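Local coordinates for peptide ABC transporter, peptide-binding protein (Thermus thermophilus, PDB 2D5W) that binds oligopeptides and probably serves as the solute-binding component of a peptide ABC transporter, at residues Gln349-Pro358 against Leu545-Pro553. Numbering follows the deposited sequence.
Sequences QPVAHTWIAP and LPLYFRANP
The ring of Phe549 plugs a hollow formed where the loop 349-358 curls back over strand 545-553. Ala352 CB sits 3.5 Å from the ring centroid over one face, and Pro358 CD lies 3.6 Å from it over the opposite face, beside Ala357 CA, so the flat ring is sandwiched by CH-pi contacts. A methyl is compact enough to come close to the ring face, and the proline CD, a CH2 bonded to the electron-withdrawing backbone nitrogen, is a good CH-pi donor. With CG anti to its own carbonyl carbon (chi1 -65°), the phenyl swings into the bend, and its CZ reaches 3.4 Å from Ile356 O, a buried carbonyl without a hydrogen-bond partner. Were the phenyl cut back to an alanine here, the gap between Ala352 and Pro358 would probably be left unfilled and the curl of the loop would lose its core.

Backbone hydrogen bonds tie the loop to the strand beside the plug: Phe549 N donates to Pro350 O (3.0 Å), and Ala352 N to Leu547 O (2.9 Å), flanking a single bridge between Val351 and Tyr548. Gln349, long and amide-tipped, continues the pairing by reaching along the strand, its OE1 accepting from Ala551 N at 2.9 Å in a bond of 165° at the hydrogen. Beyond Ala352, the Pro546 ring is a second bump, its CB 3.3 Å from Ala352 O.

On its other side, strand 544-557 pairs antiparallel with strand 293-308, where Leu547 and Tyr548 form a classic beta bulge opposite Glu304; Val351 turns to helix 337-345, while Trp355 and Ile356 rest on helix 524-541.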
# COMPACT_ATOMS: atom_id res chain seq x y z
N GLN A 349 -3.48 14.17 14.47
CA GLN A 349 -3.48 13.61 13.11
C GLN A 349 -4.35 14.67 12.44
O GLN A 349 -5.56 14.70 12.63
CB GLN A 349 -4.11 12.22 13.07
CG GLN A 349 -3.16 11.15 13.60
CD GLN A 349 -3.61 9.72 13.34
OE1 GLN A 349 -2.79 8.86 13.02
NE2 GLN A 349 -4.91 9.47 13.48
N PRO A 350 -3.72 15.57 11.67
CA PRO A 350 -4.41 16.66 10.98
C PRO A 350 -5.28 16.34 9.79
O PRO A 350 -5.03 15.40 9.05
CB PRO A 350 -3.26 17.58 10.59
CG PRO A 350 -2.21 16.59 10.20
CD PRO A 350 -2.29 15.55 11.31
N VAL A 351 -6.31 17.16 9.61
CA VAL A 351 -7.20 17.03 8.48
C VAL A 351 -6.35 17.19 7.23
O VAL A 351 -5.46 18.04 7.18
CB VAL A 351 -8.29 18.13 8.51
CG1 VAL A 351 -9.11 18.08 7.23
CG2 VAL A 351 -9.19 17.94 9.72
N ALA A 352 -6.62 16.35 6.23
CA ALA A 352 -5.91 16.37 4.96
C ALA A 352 -6.78 17.03 3.90
O ALA A 352 -8.00 16.85 3.90
CB ALA A 352 -5.56 14.95 4.54
N HIS A 353 -6.14 17.78 3.00
CA HIS A 353 -6.85 18.47 1.92
C HIS A 353 -6.33 18.05 0.55
O HIS A 353 -6.84 18.48 -0.48
CB HIS A 353 -6.68 19.98 2.09
CG HIS A 353 -7.13 20.48 3.43
ND1 HIS A 353 -8.46 20.54 3.80
CD2 HIS A 353 -6.43 20.90 4.50
CE1 HIS A 353 -8.55 20.97 5.04
NE2 HIS A 353 -7.33 21.20 5.49
N THR A 354 -5.29 17.22 0.57
CA THR A 354 -4.65 16.70 -0.64
C THR A 354 -4.27 15.24 -0.36
O THR A 354 -4.45 14.77 0.76
CB THR A 354 -3.41 17.55 -1.00
OG1 THR A 354 -2.81 17.03 -2.18
CG2 THR A 354 -2.41 17.56 0.14
N TRP A 355 -3.76 14.52 -1.36
CA TRP A 355 -3.42 13.11 -1.18
C TRP A 355 -1.97 12.84 -0.80
O TRP A 355 -1.63 11.72 -0.42
CB TRP A 355 -3.77 12.31 -2.44
CG TRP A 355 -2.72 12.33 -3.53
CD1 TRP A 355 -1.69 11.45 -3.70
CD2 TRP A 355 -2.58 13.31 -4.57
NE1 TRP A 355 -0.92 11.82 -4.77
CE2 TRP A 355 -1.44 12.96 -5.32
CE3 TRP A 355 -3.30 14.45 -4.93
CZ2 TRP A 355 -1.00 13.71 -6.42
CZ3 TRP A 355 -2.87 15.20 -6.02
CH2 TRP A 355 -1.73 14.83 -6.75
N ILE A 356 -1.12 13.86 -0.90
CA ILE A 356 0.30 13.72 -0.57
C ILE A 356 0.55 14.20 0.86
O ILE A 356 0.27 15.35 1.19
CB ILE A 356 1.17 14.54 -1.56
CG1 ILE A 356 0.96 14.03 -2.98
CG2 ILE A 356 2.64 14.44 -1.16
CD1 ILE A 356 1.74 14.79 -4.04
N ALA A 357 1.08 13.32 1.70
CA ALA A 357 1.34 13.65 3.10
C ALA A 357 2.49 14.64 3.27
O ALA A 357 3.41 14.69 2.45
CB ALA A 357 1.64 12.37 3.89
N PRO A 358 2.45 15.45 4.34
CA PRO A 358 3.48 16.45 4.63
C PRO A 358 4.91 15.92 4.68
O PRO A 358 5.85 16.66 4.40
CB PRO A 358 3.03 17.03 5.97
CG PRO A 358 1.54 16.97 5.86
CD PRO A 358 1.31 15.59 5.27
N LEU A 545 -12.30 11.86 -1.23
CA LEU A 545 -12.45 12.80 -0.14
C LEU A 545 -11.31 12.61 0.85
O LEU A 545 -11.19 11.56 1.47
CB LEU A 545 -13.79 12.60 0.57
CG LEU A 545 -15.02 12.54 -0.35
CD1 LEU A 545 -16.28 12.41 0.50
CD2 LEU A 545 -15.09 13.79 -1.21
N PRO A 546 -10.45 13.63 1.00
CA PRO A 546 -9.34 13.49 1.94
C PRO A 546 -9.85 13.63 3.37
O PRO A 546 -10.67 14.50 3.65
CB PRO A 546 -8.41 14.63 1.54
CG PRO A 546 -9.38 15.71 1.13
CD PRO A 546 -10.44 14.95 0.35
N LEU A 547 -9.38 12.78 4.28
CA LEU A 547 -9.81 12.87 5.67
C LEU A 547 -8.70 13.39 6.57
O LEU A 547 -8.77 14.52 7.05
CB LEU A 547 -10.34 11.52 6.17
CG LEU A 547 -11.62 11.01 5.47
CD1 LEU A 547 -12.09 9.73 6.15
CD2 LEU A 547 -12.71 12.08 5.53
N TYR A 548 -7.67 12.59 6.81
CA TYR A 548 -6.56 13.02 7.65
C TYR A 548 -5.28 12.23 7.39
O TYR A 548 -5.32 11.14 6.82
CB TYR A 548 -6.93 12.93 9.14
CG TYR A 548 -7.48 11.60 9.61
CD1 TYR A 548 -8.85 11.33 9.60
CD2 TYR A 548 -6.62 10.61 10.10
CE1 TYR A 548 -9.35 10.11 10.06
CE2 TYR A 548 -7.12 9.39 10.55
CZ TYR A 548 -8.47 9.15 10.54
OH TYR A 548 -8.94 7.93 11.00
N PHE A 549 -4.15 12.80 7.80
CA PHE A 549 -2.85 12.15 7.64
C PHE A 549 -2.53 11.45 8.95
O PHE A 549 -2.68 12.03 10.03
CB PHE A 549 -1.76 13.18 7.31
CG PHE A 549 -1.95 13.86 5.98
CD1 PHE A 549 -1.96 13.13 4.80
CD2 PHE A 549 -2.10 15.24 5.92
CE1 PHE A 549 -2.11 13.77 3.57
CE2 PHE A 549 -2.26 15.88 4.69
CZ PHE A 549 -2.26 15.15 3.52
N ARG A 550 -2.09 10.21 8.86
CA ARG A 550 -1.82 9.39 10.03
C ARG A 550 -0.37 9.17 10.41
O ARG A 550 0.54 9.34 9.60
CB ARG A 550 -2.47 8.01 9.84
CG ARG A 550 -3.98 8.06 9.78
CD ARG A 550 -4.58 6.76 9.29
NE ARG A 550 -4.16 5.60 10.08
CZ ARG A 550 -4.64 4.38 9.90
NH1 ARG A 550 -4.21 3.38 10.65
NH2 ARG A 550 -5.55 4.16 8.95
N ALA A 551 -0.19 8.79 11.67
CA ALA A 551 1.11 8.44 12.24
C ALA A 551 0.83 7.07 12.85
O ALA A 551 -0.21 6.87 13.48
CB ALA A 551 1.52 9.42 13.32
N ASN A 552 1.73 6.11 12.63
CA ASN A 552 1.55 4.77 13.16
C ASN A 552 2.06 4.62 14.58
O ASN A 552 3.19 5.01 14.89
CB ASN A 552 2.28 3.72 12.31
CG ASN A 552 1.68 3.53 10.93
OD1 ASN A 552 0.46 3.60 10.76
ND2 ASN A 552 2.53 3.26 9.95
N PRO A 553 1.23 4.06 15.48
CA PRO A 553 1.70 3.87 16.85
C PRO A 553 2.35 2.49 16.93
O PRO A 553 1.85 1.53 16.33
CB PRO A 553 0.41 3.95 17.66
CG PRO A 553 -0.59 3.32 16.74
CD PRO A 553 -0.23 3.88 15.38